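Local atomic coordinates of prolyl 4-hydroxylase alpha subunit Fe(2+) 2OG dioxygenase domain-containing protein (Burkholderia ambifaria, PDB entry 3W20), a protein that probably hydroxylates N-substituted L-amino acids as a 2-oxoglutarate-dependent dioxygenase, and is seen here with zinc in the metal site of its double-stranded beta-helix fold. Residues D121-T126 and G268-D273; C156-Y161 and K171-R176; P175-G180 and G259-H264; D197-S202 and Q241-H246. All coordinates share one frame; numbering follows the deposited sequence.

Contact 1. Residues D121-T126 and G268-D273; sequences DAKPLT and GWRMFD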
loop_
_atom_site.group_PDB
_atom_site.type_symbol
_atom_site.label_atom_id
_atom_site.label_comp_id
_atom_site.label_asym_id
_atom_site.label_seq_id
_atom_site.Cartn_x
_atom_site.Cartn_y
_atom_site.Cartn_z
ATOM N N ASP A 121 -12.409 18.933 -12.446
ATOM C CA ASP A 121 -12.673 17.501 -12.652
ATOM C C ASP A 121 -11.500 16.690 -12.138
ATOM O O ASP A 121 -11.172 15.636 -12.715
ATOM C CB ASP A 121 -12.962 17.149 -14.146
ATOM C CG ASP A 121 -13.740 15.816 -14.318
ATOM O OD1 ASP A 121 -14.234 15.209 -13.327
ATOM O OD2 ASP A 121 -13.876 15.385 -15.494
ATOM N N ALA A 122 -10.887 17.125 -11.033
ATOM C CA ALA A 122 -9.720 16.379 -10.509
ATOM C C ALA A 122 -10.170 15.046 -9.888
ATOM O O ALA A 122 -11.348 14.896 -9.406
ATOM C CB ALA A 122 -8.985 17.222 -9.449
ATOM N N LYS A 123 -9.257 14.083 -9.891
ATOM C CA LYS A 123 -9.499 12.798 -9.246
ATOM C C LYS A 123 -8.271 12.490 -8.386
ATOM O O LYS A 123 -7.235 13.101 -8.585
ATOM C CB LYS A 123 -9.674 11.742 -10.320
ATOM C CG LYS A 123 -11.044 11.769 -11.001
ATOM C CD LYS A 123 -10.904 11.205 -12.409
ATOM C CE LYS A 123 -12.249 11.176 -13.129
ATOM N NZ LYS A 123 -12.358 12.481 -13.822
ATOM N N PRO A 124 -8.371 11.555 -7.429
ATOM C CA PRO A 124 -7.135 11.148 -6.696
ATOM C C PRO A 124 -6.116 10.556 -7.659
ATOM O O PRO A 124 -6.486 9.818 -8.601
ATOM C CB PRO A 124 -7.606 10.073 -5.729
ATOM C CG PRO A 124 -9.115 9.907 -5.957
ATOM C CD PRO A 124 -9.599 10.813 -7.055
ATOM N N LEU A 125 -4.842 10.840 -7.435
ATOM C CA LEU A 125 -3.776 10.223 -8.199
ATOM C C LEU A 125 -3.795 8.721 -7.891
ATOM O O LEU A 125 -4.097 8.307 -6.758
ATOM C CB LEU A 125 -2.413 10.809 -7.781
ATOM C CG LEU A 125 -1.221 10.306 -8.553
ATOM C CD1 LEU A 125 -1.353 10.672 -10.035
ATOM C CD2 LEU A 125 -0.018 10.930 -7.844
ATOM N N THR A 126 -3.479 7.907 -8.878
ATOM C CA THR A 126 -3.457 6.441 -8.668
ATOM C C THR A 126 -2.126 5.899 -9.151
ATOM O O THR A 126 -1.423 6.514 -9.972
ATOM C CB THR A 126 -4.619 5.728 -9.405
ATOM O OG1 THR A 126 -4.525 5.944 -10.819
ATOM C CG2 THR A 126 -6.020 6.143 -8.844
ATOM N N GLY A 268 -5.905 13.923 -16.788
ATOM C CA GLY A 268 -6.595 15.024 -16.138
ATOM C C GLY A 268 -5.810 15.382 -14.864
ATOM O O GLY A 268 -4.775 14.771 -14.525
ATOM N N TRP A 269 -6.368 16.309 -14.140
ATOM C CA TRP A 269 -5.815 16.783 -12.860
ATOM C C TRP A 269 -5.936 15.740 -11.809
ATOM O O TRP A 269 -6.984 15.105 -11.650
ATOM C CB TRP A 269 -6.641 17.984 -12.480
ATOM C CG TRP A 269 -6.212 19.221 -13.210
ATOM C CD1 TRP A 269 -6.849 19.841 -14.309
ATOM C CD2 TRP A 269 -5.025 19.989 -12.963
ATOM N NE1 TRP A 269 -6.106 20.912 -14.755
ATOM C CE2 TRP A 269 -5.013 21.073 -13.950
ATOM C CE3 TRP A 269 -4.011 19.938 -12.010
ATOM C CZ2 TRP A 269 -3.990 22.012 -13.971
ATOM C CZ3 TRP A 269 -3.020 20.899 -12.054
ATOM C CH2 TRP A 269 -3.027 21.919 -13.012
ATOM N N ARG A 270 -4.865 15.508 -11.077
ATOM C CA ARG A 270 -4.854 14.521 -10.035
ATOM C C ARG A 270 -4.387 15.156 -8.686
ATOM O O ARG A 270 -3.492 16.004 -8.681
ATOM C CB ARG A 270 -3.973 13.349 -10.440
ATOM C CG ARG A 270 -4.485 12.582 -11.674
ATOM C CD ARG A 270 -5.769 11.877 -11.326
ATOM N NE ARG A 270 -6.283 11.042 -12.435
ATOM C CZ ARG A 270 -7.132 11.475 -13.369
ATOM N NH1 ARG A 270 -7.603 12.738 -13.407
ATOM N NH2 ARG A 270 -7.563 10.593 -14.273
HETATM N N MSE A 271 -4.967 14.698 -7.577
HETATM C CA MSE A 271 -4.747 15.260 -6.230
HETATM C C MSE A 271 -4.055 14.200 -5.382
HETATM O O MSE A 271 -4.358 13.007 -5.463
HETATM C CB MSE A 271 -6.084 15.492 -5.490
HETATM C CG MSE A 271 -6.860 16.592 -6.238
HETATM SE SE MSE A 271 -8.673 16.755 -5.468
HETATM C CE MSE A 271 -9.396 15.086 -6.283
ATOM N N PHE A 272 -3.137 14.633 -4.527
ATOM C CA PHE A 272 -2.513 13.743 -3.604
ATOM C C PHE A 272 -1.883 14.549 -2.483
ATOM O O PHE A 272 -1.647 15.778 -2.638
ATOM C CB PHE A 272 -1.448 12.910 -4.313
ATOM C CG PHE A 272 -0.292 13.736 -4.875
ATOM C CD1 PHE A 272 0.858 13.915 -4.123
ATOM C CD2 PHE A 272 -0.424 14.330 -6.133
ATOM C CE1 PHE A 272 1.931 14.676 -4.610
ATOM C CE2 PHE A 272 0.651 15.125 -6.622
ATOM C CZ PHE A 272 1.819 15.256 -5.863
ATOM N N ASP A 273 -1.600 13.859 -1.364
ATOM C CA ASP A 273 -0.777 14.409 -0.301
ATOM C C ASP A 273 0.076 13.303 0.341
ATOM O O ASP A 273 0.990 13.559 1.086
ATOM C CB ASP A 273 -1.625 15.096 0.722
ATOM C CG ASP A 273 -0.802 16.084 1.567
ATOM O OD1 ASP A 273 0.265 16.550 1.152
ATOM O OD2 ASP A 273 -1.212 16.398 2.647
ATOM O OXT ASP A 273 -0.200 12.153 0.109
HETATM O O HOH W 1 -9.853 13.846 -14.668
HETATM O O HOH W 2 -4.218 8.831 -11.722
#
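Arg270 and Lys123 lie side by side and point the same way across a short parallel pairing of strands 123-127 and 268-272. Along Arg270, CB meets Leu125 CD1 at 3.8 Å, and CG stays near that same methyl. The chain then bends at chi2 (-68°), which brings Arg270 CD in over the backbone, 3.3 Å from Lys123 O and close to Pro124 O. NE gives its hydrogen to a water that also bonds Thr126 OG1. The guanidinium carries Lys123 CD over one face, offset toward the rim. At the tip, Arg270 NH1 turns back to its own strand and donates to Trp269 O at 3.0 Å, from above the carbonyl plane, while a second water in the guanidinium plane ties NH1 to Lys123 NZ and Asp121 O. Trp269 O is thereby gripped from opposite faces, since Lys123 N also donates to it (3.1 Å). Met271 N to Lys123 O and Leu125 N to Met271 O (3.0 Å) continue the ladder. Away from Arg270, the selenomethionine Met271 lays CE 3.8 Å from Ala122 CB, against Val113 and Phe116 of helix 111-120, and Leu125 CD2 rests obliquely on the Phe272 ring. Lys123 NZ forms a salt bridge with Asp121 OD1, its hydrogen bond weak at 3.3 Å; this carboxylate and the shared water probably ease the nearness of two like charges, Lys123 NZ and Arg270 NH1 standing 4.8 Å apart.

Contact 2. Residues C156-Y161 and K171-R176; sequences CDDVSY and KRSFPR. With ZN (zinc ion), chain C.
The carboxylate of Asp158, which faces Ser173 of the 171-176 loop, has OD1 gripped by two donors of Ser160: the backbone N donates at 2.8 Å to the anti lone pair, and Ser160 OG donates at 2.7 Å from above the carboxylate plane. The other oxygen, Asp158 OD2, reaches across to the 171-176 loop and accepts from Ser173 OG at 2.6 Å, on the syn side and 16° out of plane. With CG anti to the backbone N (chi1 177°), the carboxylate of Asp158 swings out toward Ser173, although its CB sits over the centre of the Tyr161 ring. A salt bridge from Lys243 also falls on OD2, so the carboxylate is held at both oxygens and probably stays ionised. The bond from Ser160 N makes an Asx turn, laid over a type I beta turn from Asp158 to Tyr161. This turn directly follows Asp157, whose OD2 binds the zinc ion at 1.9 Å; together with His155 and His246 it forms the His-X-Asp...His facial triad of 2-oxoglutarate dioxygenases, which in these enzymes normally holds iron(II). Beside the turn, Ser160 CB packs 3.5 Å from Arg172 O, and Ser160 OG lies near Ser173 CB. Val159 CG1 touches that same Arg172 O at 3.6 Å and leans obliquely on Phe174 CD2. A water accepts from Phe174 N at 2.8 Å.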
loop_
_atom_site.group_PDB
_atom_site.type_symbol
_atom_site.label_atom_id
_atom_site.label_comp_id
_atom_site.label_asym_id
_atom_site.label_seq_id
_atom_site.Cartn_x
_atom_site.Cartn_y
_atom_site.Cartn_z
ATOM N N CYS A 156 11.185 21.612 -1.062
ATOM C CA CYS A 156 10.298 21.726 -2.202
ATOM C C CYS A 156 9.582 20.396 -2.301
ATOM O O CYS A 156 10.001 19.384 -1.642
ATOM C CB CYS A 156 11.026 22.123 -3.492
ATOM S SG CYS A 156 12.189 20.873 -4.028
ATOM N N ASP A 157 8.460 20.420 -2.966
ATOM C CA ASP A 157 7.672 19.244 -3.133
ATOM C C ASP A 157 7.604 18.858 -4.606
ATOM O O ASP A 157 7.197 19.655 -5.467
ATOM C CB ASP A 157 6.265 19.419 -2.583
ATOM C CG ASP A 157 6.200 20.097 -1.163
ATOM O OD1 ASP A 157 6.308 19.415 -0.161
ATOM O OD2 ASP A 157 5.866 21.287 -1.060
ATOM N N ASP A 158 8.039 17.638 -4.897
ATOM C CA ASP A 158 8.031 17.136 -6.256
ATOM C C ASP A 158 7.856 15.618 -6.092
ATOM O O ASP A 158 8.634 14.960 -5.326
ATOM C CB ASP A 158 9.405 17.439 -6.924
ATOM C CG ASP A 158 9.511 16.876 -8.340
ATOM O OD1 ASP A 158 9.057 15.740 -8.602
ATOM O OD2 ASP A 158 10.080 17.567 -9.232
ATOM N N VAL A 159 6.808 15.094 -6.756
ATOM C CA VAL A 159 6.336 13.727 -6.594
ATOM C C VAL A 159 7.482 12.719 -6.917
ATOM O O VAL A 159 7.491 11.593 -6.383
ATOM C CB VAL A 159 5.064 13.485 -7.458
ATOM C CG1 VAL A 159 5.400 13.337 -8.922
ATOM C CG2 VAL A 159 4.364 12.215 -6.992
ATOM N N SER A 160 8.410 13.147 -7.752
ATOM C CA SER A 160 9.573 12.319 -8.074
ATOM C C SER A 160 10.743 12.281 -7.148
ATOM O O SER A 160 11.656 11.402 -7.328
ATOM C CB SER A 160 10.044 12.610 -9.503
ATOM O OG SER A 160 10.740 13.831 -9.591
ATOM N N TYR A 161 10.730 13.138 -6.144
ATOM C CA TYR A 161 11.886 13.290 -5.285
ATOM C C TYR A 161 11.984 12.284 -4.110
ATOM O O TYR A 161 12.114 12.658 -2.982
ATOM C CB TYR A 161 11.996 14.722 -4.783
ATOM C CG TYR A 161 12.430 15.734 -5.807
ATOM C CD1 TYR A 161 12.543 15.409 -7.159
ATOM C CD2 TYR A 161 12.781 16.989 -5.425
ATOM C CE1 TYR A 161 12.923 16.336 -8.088
ATOM C CE2 TYR A 161 13.185 17.933 -6.331
ATOM C CZ TYR A 161 13.268 17.612 -7.662
ATOM O OH TYR A 161 13.669 18.579 -8.503
ATOM N N LYS A 171 8.969 8.323 -11.262
ATOM C CA LYS A 171 10.251 8.836 -11.652
ATOM C C LYS A 171 10.089 10.110 -12.501
ATOM O O LYS A 171 11.081 10.808 -12.831
ATOM C CB LYS A 171 11.012 7.767 -12.397
ATOM C CG LYS A 171 11.464 6.626 -11.439
ATOM C CD LYS A 171 12.509 5.730 -12.094
ATOM C CE LYS A 171 12.640 4.452 -11.323
ATOM N NZ LYS A 171 13.445 4.725 -10.091
ATOM N N ARG A 172 8.842 10.418 -12.770
ATOM C CA ARG A 172 8.520 11.556 -13.610
ATOM C C ARG A 172 8.212 12.800 -12.784
ATOM O O ARG A 172 7.419 12.747 -11.822
ATOM C CB ARG A 172 7.370 11.213 -14.512
ATOM C CG ARG A 172 6.916 12.407 -15.375
ATOM C CD ARG A 172 5.713 11.942 -16.238
ATOM N NE ARG A 172 5.325 13.044 -17.109
ATOM C CZ ARG A 172 4.240 13.089 -17.859
ATOM N NH1 ARG A 172 3.324 12.105 -17.809
ATOM N NH2 ARG A 172 3.999 14.185 -18.568
ATOM N N SER A 173 8.885 13.889 -13.161
ATOM C CA SER A 173 8.689 15.200 -12.509
ATOM C C SER A 173 7.707 16.006 -13.305
ATOM O O SER A 173 7.706 15.914 -14.550
ATOM C CB SER A 173 9.988 15.973 -12.381
ATOM O OG SER A 173 9.845 17.320 -11.796
ATOM N N PHE A 174 6.862 16.798 -12.603
ATOM C CA PHE A 174 5.876 17.664 -13.236
ATOM C C PHE A 174 6.272 19.078 -12.912
ATOM O O PHE A 174 6.223 19.488 -11.725
ATOM C CB PHE A 174 4.488 17.361 -12.645
ATOM C CG PHE A 174 3.942 15.998 -13.104
ATOM C CD1 PHE A 174 3.021 15.931 -14.149
ATOM C CD2 PHE A 174 4.461 14.810 -12.596
ATOM C CE1 PHE A 174 2.514 14.688 -14.585
ATOM C CE2 PHE A 174 4.041 13.568 -13.107
ATOM C CZ PHE A 174 3.050 13.520 -14.104
ATOM N N PRO A 175 6.775 19.851 -13.909
ATOM C CA PRO A 175 7.352 21.151 -13.488
ATOM C C PRO A 175 6.349 22.140 -12.929
ATOM O O PRO A 175 6.706 23.049 -12.179
ATOM C CB PRO A 175 7.955 21.719 -14.820
ATOM C CG PRO A 175 7.325 20.881 -15.899
ATOM C CD PRO A 175 6.930 19.566 -15.363
ATOM N N ARG A 176 5.052 21.952 -13.215
ATOM C CA ARG A 176 4.058 22.810 -12.657
ATOM C C ARG A 176 3.299 22.178 -11.485
ATOM O O ARG A 176 2.127 22.507 -11.253
ATOM C CB ARG A 176 3.070 23.353 -13.719
ATOM C CG ARG A 176 3.772 23.994 -14.934
ATOM C CD ARG A 176 4.763 25.115 -14.523
ATOM N NE ARG A 176 5.843 25.141 -15.534
ATOM C CZ ARG A 176 7.076 25.578 -15.294
ATOM N NH1 ARG A 176 7.961 25.535 -16.260
ATOM N NH2 ARG A 176 7.442 26.125 -14.135
HETATM ZN ZN ZN C . 5.810 22.284 0.591
HETATM O O HOH W 3 6.581 16.682 -9.795
#

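Contact 3. Residues P175-G180 and G259-H264; sequences PRQLGG and GLFLIH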
loop_
_atom_site.group_PDB
_atom_site.type_symbol
_atom_site.label_atom_id
_atom_site.label_comp_id
_atom_site.label_asym_id
_atom_site.label_seq_id
_atom_site.Cartn_x
_atom_site.Cartn_y
_atom_site.Cartn_z
ATOM N N PRO A 175 6.775 19.851 -13.909
ATOM C CA PRO A 175 7.352 21.151 -13.488
ATOM C C PRO A 175 6.349 22.140 -12.929
ATOM O O PRO A 175 6.706 23.049 -12.179
ATOM C CB PRO A 175 7.955 21.719 -14.820
ATOM C CG PRO A 175 7.325 20.881 -15.899
ATOM C CD PRO A 175 6.930 19.566 -15.363
ATOM N N ARG A 176 5.052 21.952 -13.215
ATOM C CA ARG A 176 4.058 22.810 -12.657
ATOM C C ARG A 176 3.299 22.178 -11.485
ATOM O O ARG A 176 2.127 22.507 -11.253
ATOM C CB ARG A 176 3.070 23.353 -13.719
ATOM C CG ARG A 176 3.772 23.994 -14.934
ATOM C CD ARG A 176 4.763 25.115 -14.523
ATOM N NE ARG A 176 5.843 25.141 -15.534
ATOM C CZ ARG A 176 7.076 25.578 -15.294
ATOM N NH1 ARG A 176 7.961 25.535 -16.260
ATOM N NH2 ARG A 176 7.442 26.125 -14.135
ATOM N N GLN A 177 3.907 21.197 -10.788
ATOM C CA GLN A 177 3.189 20.583 -9.634
ATOM C C GLN A 177 2.762 21.745 -8.708
ATOM O O GLN A 177 3.591 22.631 -8.416
ATOM C CB GLN A 177 4.140 19.669 -8.884
ATOM C CG GLN A 177 3.510 19.070 -7.572
ATOM C CD GLN A 177 4.398 18.001 -6.943
ATOM O OE1 GLN A 177 4.957 17.164 -7.640
ATOM N NE2 GLN A 177 4.370 17.941 -5.599
ATOM N N LEU A 178 1.504 21.700 -8.209
ATOM C CA LEU A 178 1.052 22.808 -7.345
ATOM C C LEU A 178 0.865 22.313 -5.956
ATOM O O LEU A 178 0.378 21.180 -5.791
ATOM C CB LEU A 178 -0.276 23.377 -7.844
ATOM C CG LEU A 178 -0.180 23.763 -9.318
ATOM C CD1 LEU A 178 -1.567 24.277 -9.712
ATOM C CD2 LEU A 178 0.958 24.810 -9.603
ATOM N N GLY A 179 1.147 23.166 -4.957
ATOM C CA GLY A 179 0.641 22.919 -3.596
ATOM C C GLY A 179 -0.591 23.824 -3.436
ATOM O O GLY A 179 -0.647 24.920 -4.046
ATOM N N GLY A 180 -1.584 23.381 -2.653
ATOM C CA GLY A 180 -2.775 24.211 -2.418
ATOM C C GLY A 180 -3.071 24.035 -0.934
ATOM O O GLY A 180 -3.257 22.859 -0.476
ATOM N N GLY A 259 -4.390 20.872 3.366
ATOM C CA GLY A 259 -3.768 21.025 1.997
ATOM C C GLY A 259 -3.671 19.750 1.146
ATOM O O GLY A 259 -3.865 18.628 1.596
ATOM N N LEU A 260 -3.329 19.943 -0.113
ATOM C CA LEU A 260 -2.984 18.817 -0.960
ATOM C C LEU A 260 -2.039 19.351 -2.050
ATOM O O LEU A 260 -1.630 20.512 -2.000
ATOM C CB LEU A 260 -4.248 18.249 -1.575
ATOM C CG LEU A 260 -5.252 19.172 -2.244
ATOM C CD1 LEU A 260 -4.850 19.704 -3.643
ATOM C CD2 LEU A 260 -6.613 18.419 -2.342
ATOM N N PHE A 261 -1.692 18.454 -2.978
ATOM C CA PHE A 261 -0.930 18.839 -4.153
ATOM C C PHE A 261 -1.691 18.384 -5.398
ATOM O O PHE A 261 -2.512 17.428 -5.395
ATOM C CB PHE A 261 0.448 18.118 -4.100
ATOM C CG PHE A 261 1.291 18.619 -2.984
ATOM C CD1 PHE A 261 2.158 19.731 -3.182
ATOM C CD2 PHE A 261 1.257 17.970 -1.727
ATOM C CE1 PHE A 261 2.957 20.235 -2.142
ATOM C CE2 PHE A 261 2.070 18.462 -0.677
ATOM C CZ PHE A 261 2.865 19.603 -0.859
ATOM N N LEU A 262 -1.368 19.046 -6.503
ATOM C CA LEU A 262 -1.978 18.741 -7.786
ATOM C C LEU A 262 -0.920 18.529 -8.855
ATOM O O LEU A 262 0.021 19.255 -8.902
ATOM C CB LEU A 262 -2.799 19.966 -8.204
ATOM C CG LEU A 262 -4.071 20.258 -7.397
ATOM C CD1 LEU A 262 -4.417 21.729 -7.648
ATOM C CD2 LEU A 262 -5.225 19.359 -7.819
ATOM N N ILE A 263 -1.083 17.528 -9.717
ATOM C CA ILE A 263 -0.345 17.463 -10.956
ATOM C C ILE A 263 -1.289 17.288 -12.146
ATOM O O ILE A 263 -2.347 16.706 -12.028
ATOM C CB ILE A 263 0.704 16.303 -10.982
ATOM C CG1 ILE A 263 0.068 14.958 -10.542
ATOM C CG2 ILE A 263 1.815 16.702 -10.033
ATOM C CD1 ILE A 263 1.080 13.795 -10.673
ATOM N N HIS A 264 -0.899 17.839 -13.277
ATOM C CA HIS A 264 -1.777 17.751 -14.444
ATOM C C HIS A 264 -1.291 16.618 -15.314
ATOM O O HIS A 264 -0.316 16.754 -16.039
ATOM C CB HIS A 264 -1.738 19.070 -15.192
ATOM C CG HIS A 264 -2.851 19.207 -16.220
ATOM N ND1 HIS A 264 -3.068 20.369 -16.896
ATOM C CD2 HIS A 264 -3.839 18.313 -16.628
ATOM C CE1 HIS A 264 -4.163 20.202 -17.728
ATOM N NE2 HIS A 264 -4.629 18.961 -17.555
#
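Leu178 and Leu262 form a hydrogen-bonded antiparallel pair in which each backbone N serves the other's carbonyl: Leu178 N to Leu262 O at 2.9 Å and Leu262 N to Leu178 O at 2.8 Å. Gly180 and Leu260 repeat the pattern, Gly180 N to Leu260 O and Leu260 N to Gly180 O both at 2.9 Å. Between them Gly179 and Phe261 make the non-hydrogen-bonded pair; their own backbone bonds go outward to Phe240 and Phe272, on strands 236-241 and 268-272. Phe261 CD1 lies 3.6 Å from Gly179 CA. Gln177, extended with CG anti to its N (chi1 175°), rests CG on Ile263 CG2 (3.8 Å) and brings NE2 to Phe261 CD1, its amide 77° from the ring plane; OE1 accepts from Val159 N. In this buried ladder of the double-stranded beta-helix the backbone groups of Leu178, Gly180, Leu260 and Leu262 are thus satisfied in both directions within the sheet, and the apolar Phe261 ring lies over Gly179 and beside the zinc ligand Asp157, close to the metal.

Contact 4. Residues D197-S202 and Q241-H246; sequences DNRPES and QSKNLH. With ZN (zinc ion), chain C.
The Arg199 guanidinium has Lys243 CB over the centre of one face, 3.8 Å above the plane, and Asn244 OD1 at its edge, in plane. There Arg199 NE donates to Asn244 OD1 at 3.2 Å, though the donor stands above the carbonyl plane of the amide. Arg199 NH2 gives a 2.9 Å bond to Gln241 OE1, whose amide plane is turned 89° from the guanidinium. Arg199 NH1 donates to Pro175 O. The Arg199 chain, extended from CG to NE, crosses Lys243 at about a right angle. Lys243 instead bends at chi3 and chi4 (59° and 56°), curling NZ back toward Asp158 and to a water that bonds the carbonyls of Pro200 and Lys243. On the backbone, Leu245 N donates almost straight to Asn198 O at 2.9 Å. The His246 ring is helped to hold its rotation by His246 ND1 donating to Asn244 O (2.8 Å) in the ring plane, with NE2 aimed at the zinc ion, 2.1 Å away; this is the distal histidine of the facial triad. Pro200 CG packs on Leu245 CD1, and both side chains lie against Leu206 and Met209 of helix 203-216, while Leu245 and His246 also touch strand 193-196.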
loop_
_atom_site.group_PDB
_atom_site.type_symbol
_atom_site.label_atom_id
_atom_site.label_comp_id
_atom_site.label_asym_id
_atom_site.label_seq_id
_atom_site.Cartn_x
_atom_site.Cartn_y
_atom_site.Cartn_z
ATOM N N ASP A 197 13.001 31.898 -5.686
ATOM C CA ASP A 197 13.223 31.575 -7.098
ATOM C C ASP A 197 14.417 30.650 -7.262
ATOM O O ASP A 197 15.546 30.989 -7.766
ATOM C CB ASP A 197 13.278 32.898 -7.894
ATOM C CG ASP A 197 13.644 32.696 -9.326
ATOM O OD1 ASP A 197 13.287 31.644 -9.880
ATOM O OD2 ASP A 197 14.373 33.570 -9.847
ATOM N N ASN A 198 14.222 29.443 -6.733
ATOM C CA ASN A 198 15.270 28.414 -6.681
ATOM C C ASN A 198 14.577 27.056 -6.728
ATOM O O ASN A 198 13.665 26.841 -5.976
ATOM C CB ASN A 198 16.093 28.534 -5.395
ATOM C CG ASN A 198 17.178 27.484 -5.298
ATOM O OD1 ASN A 198 16.907 26.299 -5.050
ATOM N ND2 ASN A 198 18.449 27.911 -5.524
ATOM N N ARG A 199 14.968 26.211 -7.681
ATOM C CA ARG A 199 14.322 24.846 -7.794
ATOM C C ARG A 199 15.302 23.733 -7.728
ATOM O O ARG A 199 15.949 23.364 -8.737
ATOM C CB ARG A 199 13.524 24.762 -9.134
ATOM C CG ARG A 199 12.438 25.752 -9.360
ATOM C CD ARG A 199 11.775 25.381 -10.771
ATOM N NE ARG A 199 10.476 25.808 -10.535
ATOM C CZ ARG A 199 9.366 25.314 -11.012
ATOM N NH1 ARG A 199 9.274 24.324 -11.905
ATOM N NH2 ARG A 199 8.348 25.903 -10.560
ATOM N N PRO A 200 15.546 23.222 -6.538
ATOM C CA PRO A 200 16.512 22.140 -6.366
ATOM C C PRO A 200 16.183 20.969 -7.309
ATOM O O PRO A 200 15.009 20.690 -7.538
ATOM C CB PRO A 200 16.295 21.714 -4.908
ATOM C CG PRO A 200 15.690 22.888 -4.264
ATOM C CD PRO A 200 14.835 23.567 -5.296
ATOM N N GLU A 201 17.211 20.360 -7.913
ATOM C CA GLU A 201 16.991 19.337 -8.922
ATOM C C GLU A 201 16.659 17.926 -8.394
ATOM O O GLU A 201 16.231 17.082 -9.166
ATOM C CB GLU A 201 18.181 19.272 -9.898
ATOM C CG GLU A 201 18.373 20.547 -10.732
ATOM C CD GLU A 201 19.799 20.634 -11.321
ATOM O OE1 GLU A 201 20.648 19.773 -10.977
ATOM O OE2 GLU A 201 20.087 21.555 -12.111
ATOM N N SER A 202 16.731 17.684 -7.092
ATOM C CA SER A 202 16.549 16.315 -6.638
ATOM C C SER A 202 16.437 16.297 -5.138
ATOM O O SER A 202 16.741 17.324 -4.445
ATOM C CB SER A 202 17.753 15.456 -7.101
ATOM O OG SER A 202 18.905 15.868 -6.327
ATOM N N GLN A 241 3.575 27.125 -7.069
ATOM C CA GLN A 241 4.386 26.087 -7.760
ATOM C C GLN A 241 5.296 25.427 -6.739
ATOM O O GLN A 241 6.294 26.035 -6.212
ATOM C CB GLN A 241 5.160 26.665 -8.967
ATOM C CG GLN A 241 4.225 27.162 -10.020
ATOM C CD GLN A 241 4.962 27.349 -11.367
ATOM O OE1 GLN A 241 5.757 26.482 -11.752
ATOM N NE2 GLN A 241 4.722 28.431 -12.057
ATOM N N SER A 242 5.045 24.132 -6.426
ATOM C CA SER A 242 5.675 23.584 -5.236
ATOM C C SER A 242 7.143 23.147 -5.455
ATOM O O SER A 242 7.849 22.836 -4.493
ATOM C CB SER A 242 4.824 22.459 -4.640
ATOM O OG SER A 242 4.886 21.289 -5.466
ATOM N N LYS A 243 7.612 23.166 -6.730
ATOM C CA LYS A 243 9.041 22.880 -6.960
ATOM C C LYS A 243 10.000 24.017 -6.478
ATOM O O LYS A 243 11.225 23.757 -6.346
ATOM C CB LYS A 243 9.233 22.551 -8.453
ATOM C CG LYS A 243 8.798 21.086 -8.641
ATOM C CD LYS A 243 9.051 20.680 -10.087
ATOM C CE LYS A 243 10.495 20.784 -10.610
ATOM N NZ LYS A 243 11.476 19.989 -9.751
ATOM N N ASN A 244 9.448 25.239 -6.355
ATOM C CA ASN A 244 10.237 26.386 -5.805
ATOM C C ASN A 244 10.477 26.100 -4.348
ATOM O O ASN A 244 9.550 25.686 -3.632
ATOM C CB ASN A 244 9.439 27.658 -5.962
ATOM C CG ASN A 244 9.134 27.967 -7.412
ATOM O OD1 ASN A 244 9.966 27.914 -8.228
ATOM N ND2 ASN A 244 7.968 28.426 -7.666
ATOM N N LEU A 245 11.723 26.298 -3.935
ATOM C CA LEU A 245 12.038 26.205 -2.508
ATOM C C LEU A 245 11.092 27.114 -1.660
ATOM O O LEU A 245 10.753 28.242 -2.042
ATOM C CB LEU A 245 13.518 26.584 -2.356
ATOM C CG LEU A 245 13.997 26.078 -1.021
ATOM C CD1 LEU A 245 14.373 24.616 -1.142
ATOM C CD2 LEU A 245 15.159 26.978 -0.610
ATOM N N HIS A 246 10.623 26.587 -0.526
ATOM C CA HIS A 246 9.809 27.435 0.363
ATOM C C HIS A 246 9.827 26.974 1.789
ATOM O O HIS A 246 10.164 25.830 2.037
ATOM C CB HIS A 246 8.328 27.417 -0.124
ATOM C CG HIS A 246 7.726 26.036 -0.297
ATOM N ND1 HIS A 246 7.953 25.255 -1.396
ATOM C CD2 HIS A 246 6.830 25.365 0.501
ATOM C CE1 HIS A 246 7.236 24.088 -1.262
ATOM N NE2 HIS A 246 6.514 24.182 -0.103
HETATM ZN ZN ZN C . 5.810 22.284 0.591
HETATM O O HOH W 4 11.413 29.750 -10.039
HETATM O O HOH W 5 7.411 29.024 -10.225
HETATM O O HOH W 6 12.342 21.641 -7.627
#

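Contacts 1 and 3 belong to one mixed sheet, in which strands 255-265 and 268-272 are neighbours; the centres of these two contacts are about 9 Å apart. Contacts 2 and 4 join loops instead, about 10 Å apart between centres, and each brings a ligand to the same zinc ion. Centre to centre, contact 3 lies about 9 Å from contact 2 and about 13 Å from contact 4, whereas contact 1 is about 21 Å from contact 4 and does not touch it. Along the chain, contact 1 encloses the other three; contact 2 closes before contact 4 opens, and contact 4 falls between the segments of contact 3. The sheet thus backs a metal site whose ligands come from two distant parts of the sequence, the loop holding Asp157 and the start of strand 246-248.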